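Local structure of ribonuclease T2 (Homo sapiens, 3T0O) at residues K133-F144 with C217-P226. The protein cleaves single-stranded RNA, preferentially between purine and uridine residues, and so supplies degradation products of microbial RNA that TLR8 senses in innate immunity. Numbering follows the deposited sequence.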
ATOM      1  N   LYS A 133      -1.252   8.568 -15.702  1.00 12.47           N
ATOM      2  CA  LYS A 133      -2.589   8.082 -15.534  1.00 13.58           C
ATOM      3  C   LYS A 133      -2.710   6.683 -16.089  1.00 12.52           C
ATOM      4  O   LYS A 133      -1.977   6.316 -17.003  1.00 14.64           O
ATOM      5  CB  LYS A 133      -3.561   9.050 -16.218  1.00 15.67           C
ATOM      6  CG  LYS A 133      -3.413   9.127 -17.742  1.00 17.17           C
ATOM      7  CD  LYS A 133      -4.425  10.151 -18.261  1.00 25.51           C
ATOM      8  CE  LYS A 133      -4.447  10.077 -19.802  1.00 29.85           C
ATOM      9  NZ  LYS A 133      -3.261  10.812 -20.401  1.00 36.69           N
ATOM     10  N   PRO A 134      -3.645   5.881 -15.554  1.00 11.83           N
ATOM     11  CA  PRO A 134      -3.850   4.582 -16.200  1.00 12.17           C
ATOM     12  C   PRO A 134      -4.131   4.743 -17.683  1.00 13.93           C
ATOM     13  O   PRO A 134      -4.839   5.664 -18.107  1.00 15.91           O
ATOM     14  CB  PRO A 134      -5.034   3.964 -15.432  1.00 13.91           C
ATOM     15  CG  PRO A 134      -4.942   4.729 -14.082  1.00 13.88           C
ATOM     16  CD  PRO A 134      -4.565   6.147 -14.442  1.00 12.25           C
ATOM     17  N   SER A 135      -3.523   3.821 -18.446  1.00 12.36           N
ATOM     18  CA  SER A 135      -3.549   3.979 -19.879  1.00 13.87           C
ATOM     19  C   SER A 135      -3.350   2.680 -20.566  1.00 14.34           C
ATOM     20  O   SER A 135      -2.810   1.753 -20.006  1.00 14.59           O
ATOM     21  CB  SER A 135      -2.493   4.987 -20.305  1.00 14.69           C
ATOM     22  OG  SER A 135      -2.503   5.209 -21.706  1.00 18.57           O
ATOM     23  N   ILE A 136      -3.897   2.614 -21.797  1.00 17.56           N
ATOM     24  CA  ILE A 136      -3.590   1.540 -22.719  1.00 17.52           C
ATOM     25  C   ILE A 136      -2.148   1.567 -23.207  1.00 18.30           C
ATOM     26  O   ILE A 136      -1.567   0.520 -23.603  1.00 18.43           O
ATOM     27  CB  ILE A 136      -4.552   1.680 -23.964  1.00 19.29           C
ATOM     28  CG1 ILE A 136      -5.995   1.710 -23.472  1.00 22.43           C
ATOM     29  CG2 ILE A 136      -4.290   0.617 -24.992  1.00 20.04           C
ATOM     30  CD1 ILE A 136      -6.368   0.419 -22.673  1.00 24.16           C
ATOM     31  N   ASN A 137      -1.616   2.780 -23.235  1.00 17.40           N
ATOM     32  CA  ASN A 137      -0.257   2.973 -23.676  1.00 19.36           C
ATOM     33  C   ASN A 137       0.664   2.649 -22.522  1.00 18.06           C
ATOM     34  O   ASN A 137       0.439   3.125 -21.384  1.00 17.24           O
ATOM     35  CB  ASN A 137      -0.028   4.415 -24.103  1.00 19.30           C
ATOM     36  CG  ASN A 137       1.267   4.558 -24.930  1.00 21.65           C
ATOM     37  OD1 ASN A 137       1.487   3.864 -25.927  1.00 26.48           O
ATOM     38  ND2 ASN A 137       2.134   5.442 -24.479  1.00 25.13           N
ATOM     39  N   TYR A 138       1.708   1.873 -22.806  1.00 17.02           N
ATOM     40  CA  TYR A 138       2.680   1.612 -21.746  1.00 17.62           C
ATOM     41  C   TYR A 138       3.461   2.854 -21.300  1.00 16.59           C
ATOM     42  O   TYR A 138       3.701   3.723 -22.098  1.00 21.99           O
ATOM     43  CB  TYR A 138       3.678   0.587 -22.203  1.00 17.12           C
ATOM     44  CG  TYR A 138       3.091  -0.713 -22.603  1.00 19.65           C
ATOM     45  CD1 TYR A 138       1.830  -1.173 -22.091  1.00 21.96           C
ATOM     46  CD2 TYR A 138       3.800  -1.503 -23.496  1.00 20.65           C
ATOM     47  CE1 TYR A 138       1.312  -2.400 -22.487  1.00 24.83           C
ATOM     48  CE2 TYR A 138       3.302  -2.747 -23.860  1.00 22.56           C
ATOM     49  CZ  TYR A 138       2.072  -3.172 -23.355  1.00 23.68           C
ATOM     50  OH  TYR A 138       1.675  -4.411 -23.813  1.00 30.50           O
ATOM     51  N   TYR A 139       3.909   2.852 -20.047  1.00 14.33           N
ATOM     52  CA  TYR A 139       4.837   3.803 -19.515  1.00 13.47           C
ATOM     53  C   TYR A 139       6.175   3.133 -19.455  1.00 14.94           C
ATOM     54  O   TYR A 139       6.305   1.921 -19.743  1.00 14.54           O
ATOM     55  CB  TYR A 139       4.450   4.172 -18.079  1.00 14.02           C
ATOM     56  CG  TYR A 139       3.220   5.053 -18.073  1.00 11.65           C
ATOM     57  CD1 TYR A 139       3.343   6.419 -18.224  1.00 12.71           C
ATOM     58  CD2 TYR A 139       1.946   4.500 -17.988  1.00 12.49           C
ATOM     59  CE1 TYR A 139       2.269   7.237 -18.281  1.00 15.93           C
ATOM     60  CE2 TYR A 139       0.830   5.341 -18.016  1.00 14.01           C
ATOM     61  CZ  TYR A 139       1.014   6.680 -18.134  1.00 13.16           C
ATOM     62  OH  TYR A 139      -0.078   7.477 -18.221  1.00 14.39           O
ATOM     63  N   GLN A 140       7.191   3.901 -19.084  1.00 15.37           N
ATOM     64  CA  GLN A 140       8.424   3.250 -18.629  1.00 15.51           C
ATOM     65  C   GLN A 140       8.466   3.227 -17.123  1.00 14.10           C
ATOM     66  O   GLN A 140       7.919   4.083 -16.469  1.00 14.27           O
ATOM     67  CB  GLN A 140       9.631   4.028 -19.102  1.00 15.01           C
ATOM     68  CG  GLN A 140       9.715   4.126 -20.623  1.00 19.42           C
ATOM     69  CD  GLN A 140      10.079   2.791 -21.202  1.00 24.94           C
ATOM     70  OE1 GLN A 140      11.100   2.183 -20.826  1.00 26.31           O
ATOM     71  NE2 GLN A 140       9.273   2.338 -22.137  1.00 28.22           N
ATOM     72  N   VAL A 141       9.065   2.190 -16.536  1.00 12.91           N
ATOM     73  CA  VAL A 141       9.207   2.178 -15.104  1.00 12.38           C
ATOM     74  C   VAL A 141       9.895   3.445 -14.621  1.00 13.66           C
ATOM     75  O   VAL A 141       9.482   3.925 -13.569  1.00 13.36           O
ATOM     76  CB  VAL A 141       9.935   0.936 -14.617  1.00 13.40           C
ATOM     77  CG1 VAL A 141      10.265   1.067 -13.119  1.00 15.13           C
ATOM     78  CG2 VAL A 141       9.003  -0.278 -14.925  1.00 12.83           C
ATOM     79  N   ALA A 142      10.852   3.983 -15.388  1.00 14.36           N
ATOM     80  CA  ALA A 142      11.537   5.232 -14.957  1.00 15.74           C
ATOM     81  C   ALA A 142      10.582   6.396 -14.871  1.00 17.83           C
ATOM     82  O   ALA A 142      10.817   7.329 -14.095  1.00 18.46           O
ATOM     83  CB  ALA A 142      12.672   5.563 -15.938  1.00 18.28           C
ATOM     84  N   ASP A 143       9.476   6.332 -15.601  1.00 15.81           N
ATOM     85  CA  ASP A 143       8.511   7.450 -15.473  1.00 17.37           C
ATOM     86  C   ASP A 143       8.004   7.536 -14.052  1.00 15.91           C
ATOM     87  O   ASP A 143       7.937   8.650 -13.457  1.00 18.75           O
ATOM     88  CB  ASP A 143       7.315   7.249 -16.410  1.00 17.04           C
ATOM     89  CG  ASP A 143       7.709   7.300 -17.859  1.00 19.04           C
ATOM     90  OD1 ASP A 143       8.734   7.976 -18.232  1.00 23.44           O
ATOM     91  OD2 ASP A 143       6.978   6.672 -18.663  1.00 18.44           O
ATOM     92  N   PHE A 144       7.667   6.390 -13.475  1.00 15.00           N
ATOM     93  CA  PHE A 144       7.197   6.351 -12.131  1.00 13.54           C
ATOM     94  C   PHE A 144       8.347   6.621 -11.171  1.00 14.76           C
ATOM     95  O   PHE A 144       8.239   7.416 -10.298  1.00 14.81           O
ATOM     96  CB  PHE A 144       6.658   4.981 -11.820  1.00 12.77           C
ATOM     97  CG  PHE A 144       5.354   4.729 -12.426  1.00 11.25           C
ATOM     98  CD1 PHE A 144       4.184   4.928 -11.692  1.00 11.54           C
ATOM     99  CD2 PHE A 144       5.276   4.183 -13.735  1.00 12.79           C
ATOM    100  CE1 PHE A 144       2.991   4.656 -12.287  1.00 12.09           C
ATOM    101  CE2 PHE A 144       4.060   3.891 -14.315  1.00 13.57           C
ATOM    102  CZ  PHE A 144       2.902   4.152 -13.570  1.00 11.06           C
ATOM    103  N   CYS A 217       9.805  -4.090 -10.258  1.00 12.65           N
ATOM    104  CA  CYS A 217       9.617  -3.877 -11.689  1.00 13.37           C
ATOM    105  C   CYS A 217      10.935  -3.795 -12.392  1.00 15.34           C
ATOM    106  O   CYS A 217      11.834  -3.091 -11.931  1.00 17.75           O
ATOM    107  CB  CYS A 217       8.865  -2.587 -11.961  1.00 13.53           C
ATOM    108  SG  CYS A 217       7.213  -2.535 -11.285  1.00 15.66           S
ATOM    109  N   GLU A 218      11.000  -4.460 -13.536  1.00 13.61           N
ATOM    110  CA  GLU A 218      12.175  -4.373 -14.404  1.00 15.54           C
ATOM    111  C   GLU A 218      12.240  -3.014 -15.115  1.00 16.96           C
ATOM    112  O   GLU A 218      11.210  -2.483 -15.494  1.00 14.99           O
ATOM    113  CB  GLU A 218      12.076  -5.494 -15.418  1.00 15.42           C
ATOM    114  CG  GLU A 218      12.160  -6.884 -14.781  1.00 19.16           C
ATOM    115  CD  GLU A 218      13.553  -7.154 -14.131  1.00 19.56           C
ATOM    116  OE1 GLU A 218      14.390  -6.245 -14.076  1.00 25.72           O
ATOM    117  OE2 GLU A 218      13.603  -8.159 -13.489  1.00 25.40           O
ATOM    118  N   ASP A 219      13.434  -2.434 -15.329  1.00 15.79           N
ATOM    119  CA  ASP A 219      13.460  -1.231 -16.151  1.00 17.52           C
ATOM    120  C   ASP A 219      12.824  -1.554 -17.502  1.00 16.74           C
ATOM    121  O   ASP A 219      12.967  -2.684 -18.067  1.00 19.45           O
ATOM    122  CB  ASP A 219      14.886  -0.721 -16.369  1.00 19.12           C
ATOM    123  CG  ASP A 219      15.558  -0.236 -15.082  1.00 27.44           C
ATOM    124  OD1 ASP A 219      16.815  -0.144 -15.079  1.00 34.04           O
ATOM    125  OD2 ASP A 219      14.852   0.078 -14.109  1.00 33.06           O
ATOM    126  N   GLY A 220      12.116  -0.602 -18.069  1.00 15.92           N
ATOM    127  CA  GLY A 220      11.508  -0.793 -19.363  1.00 15.99           C
ATOM    128  C   GLY A 220      10.011  -0.550 -19.346  1.00 15.13           C
ATOM    129  O   GLY A 220       9.493   0.053 -18.387  1.00 14.84           O
ATOM    130  N   PRO A 221       9.306  -1.039 -20.342  1.00 15.46           N
ATOM    131  CA  PRO A 221       7.869  -0.754 -20.424  1.00 15.31           C
ATOM    132  C   PRO A 221       7.080  -1.400 -19.326  1.00 15.42           C
ATOM    133  O   PRO A 221       7.467  -2.465 -18.785  1.00 15.52           O
ATOM    134  CB  PRO A 221       7.439  -1.326 -21.808  1.00 17.77           C
ATOM    135  CG  PRO A 221       8.690  -1.576 -22.472  1.00 21.61           C
ATOM    136  CD  PRO A 221       9.794  -1.721 -21.544  1.00 18.03           C
ATOM    137  N   VAL A 222       6.059  -0.679 -18.916  1.00 11.98           N
ATOM    138  CA  VAL A 222       5.211  -1.216 -17.871  1.00 11.04           C
ATOM    139  C   VAL A 222       3.772  -0.798 -18.191  1.00 10.80           C
ATOM    140  O   VAL A 222       3.502   0.333 -18.677  1.00 13.44           O
ATOM    141  CB  VAL A 222       5.713  -0.719 -16.434  1.00 11.35           C
ATOM    142  CG1 VAL A 222       5.740   0.803 -16.373  1.00 10.83           C
ATOM    143  CG2 VAL A 222       4.764  -1.279 -15.295  1.00 11.89           C
ATOM    144  N   PHE A 223       2.872  -1.712 -17.932  1.00 11.17           N
ATOM    145  CA  PHE A 223       1.441  -1.406 -18.119  1.00 11.30           C
ATOM    146  C   PHE A 223       0.875  -0.931 -16.805  1.00 10.51           C
ATOM    147  O   PHE A 223       1.027  -1.578 -15.767  1.00 10.06           O
ATOM    148  CB  PHE A 223       0.771  -2.721 -18.591  1.00 13.19           C
ATOM    149  CG  PHE A 223      -0.668  -2.625 -18.941  1.00 12.24           C
ATOM    150  CD1 PHE A 223      -1.202  -1.520 -19.585  1.00 15.81           C
ATOM    151  CD2 PHE A 223      -1.495  -3.696 -18.652  1.00 17.09           C
ATOM    152  CE1 PHE A 223      -2.599  -1.448 -19.933  1.00 16.71           C
ATOM    153  CE2 PHE A 223      -2.891  -3.636 -19.002  1.00 16.17           C
ATOM    154  CZ  PHE A 223      -3.398  -2.504 -19.644  1.00 17.38           C
ATOM    155  N   TYR A 224       0.101   0.145 -16.875  1.00  9.83           N
ATOM    156  CA  TYR A 224      -0.571   0.718 -15.700  1.00  8.61           C
ATOM    157  C   TYR A 224      -2.064   0.668 -16.105  1.00 10.32           C
ATOM    158  O   TYR A 224      -2.587   1.581 -16.799  1.00 10.64           O
ATOM    159  CB  TYR A 224      -0.063   2.158 -15.568  1.00  8.98           C
ATOM    160  CG  TYR A 224      -0.674   2.971 -14.467  1.00  7.88           C
ATOM    161  CD1 TYR A 224      -1.241   2.356 -13.337  1.00  8.26           C
ATOM    162  CD2 TYR A 224      -0.590   4.330 -14.510  1.00  9.77           C
ATOM    163  CE1 TYR A 224      -1.807   3.113 -12.292  1.00 11.78           C
ATOM    164  CE2 TYR A 224      -1.073   5.122 -13.498  1.00  8.52           C
ATOM    165  CZ  TYR A 224      -1.705   4.507 -12.384  1.00 11.64           C
ATOM    166  OH  TYR A 224      -2.146   5.300 -11.367  1.00 12.33           O
ATOM    167  N   PRO A 225      -2.744  -0.395 -15.741  1.00 11.27           N
ATOM    168  CA  PRO A 225      -4.014  -0.742 -16.388  1.00 10.40           C
ATOM    169  C   PRO A 225      -5.175   0.067 -15.893  1.00 11.06           C
ATOM    170  O   PRO A 225      -5.358   0.253 -14.674  1.00 12.90           O
ATOM    171  CB  PRO A 225      -4.238  -2.221 -15.983  1.00 13.14           C
ATOM    172  CG  PRO A 225      -3.458  -2.446 -14.784  1.00 12.66           C
ATOM    173  CD  PRO A 225      -2.220  -1.496 -14.913  1.00 11.90           C
ATOM    174  N   PRO A 226      -5.966   0.607 -16.820  1.00 13.43           N
ATOM    175  CA  PRO A 226      -7.266   1.207 -16.408  1.00 15.86           C
ATOM    176  C   PRO A 226      -8.175   0.142 -15.775  1.00 18.84           C
ATOM    177  O   PRO A 226      -8.228  -0.998 -16.252  1.00 19.38           O
ATOM    178  CB  PRO A 226      -7.854   1.715 -17.729  1.00 19.54           C
ATOM    179  CG  PRO A 226      -6.800   1.635 -18.709  1.00 19.42           C
ATOM    180  CD  PRO A 226      -5.723   0.683 -18.248  1.00 15.58           C
TER
HETATM  181  O   HOH W   1      -0.256   1.796 -19.104  1.00  4.13           O
HETATM  182  O   HOH W   2      12.297   2.195 -17.177  1.00  8.21           O
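The backbone O of Tyr139 accepts the N-H of Val222 at 2.7 Å and is also approached by CA of Pro221. Tyr139 N returns a bond to Val222 O. Val141 N continues the pairing onto Gly220 O, and at the far end Ser135 N meets Tyr224 O at 2.9 Å. A water bridges the gap between these bonds: it accepts from Tyr224 N and lies 2.7 Å from both Ser135 O and Asn137 O. A second water joins Ala142 N to Gly220 N.

The Tyr224 ring packs between Pro134 and Phe144. Its CG is anti to the backbone N (chi1 177°), which carries the ring in among residues of 133-144. Pro134 CG sits over one face, 4.0 Å from the ring centroid, as a CH-pi contact. Phe144 turns its edge to the opposite face, with planes at 76° and CZ 3.6 Å from Tyr224 CD2. CE2 of Tyr139 lies at the Tyr224 edge, and the Tyr139 hydroxyl donates to Lys133 O on a lone pair. The Tyr224 hydroxyl is hydrogen-bonded to NE1 of Trp38.

CG2 of Val141 packs against CB of Val222, 3.6 Å away, and CG1 of Val222 also touches Phe144. On the outer side, CE1 of Tyr138 rests 3.9 Å from CD1 of Phe223, the rings oblique to each other.

Cys217 is disulfide-bonded to Cys160. Residues 139-140 and 221-222 form a short two-stranded antiparallel sheet, and loop contacts extend the pairing on either side, tying the C-terminal segment to the start of helix 141-152 at the periphery of the RNase T2 alpha/beta fold, away from the active site.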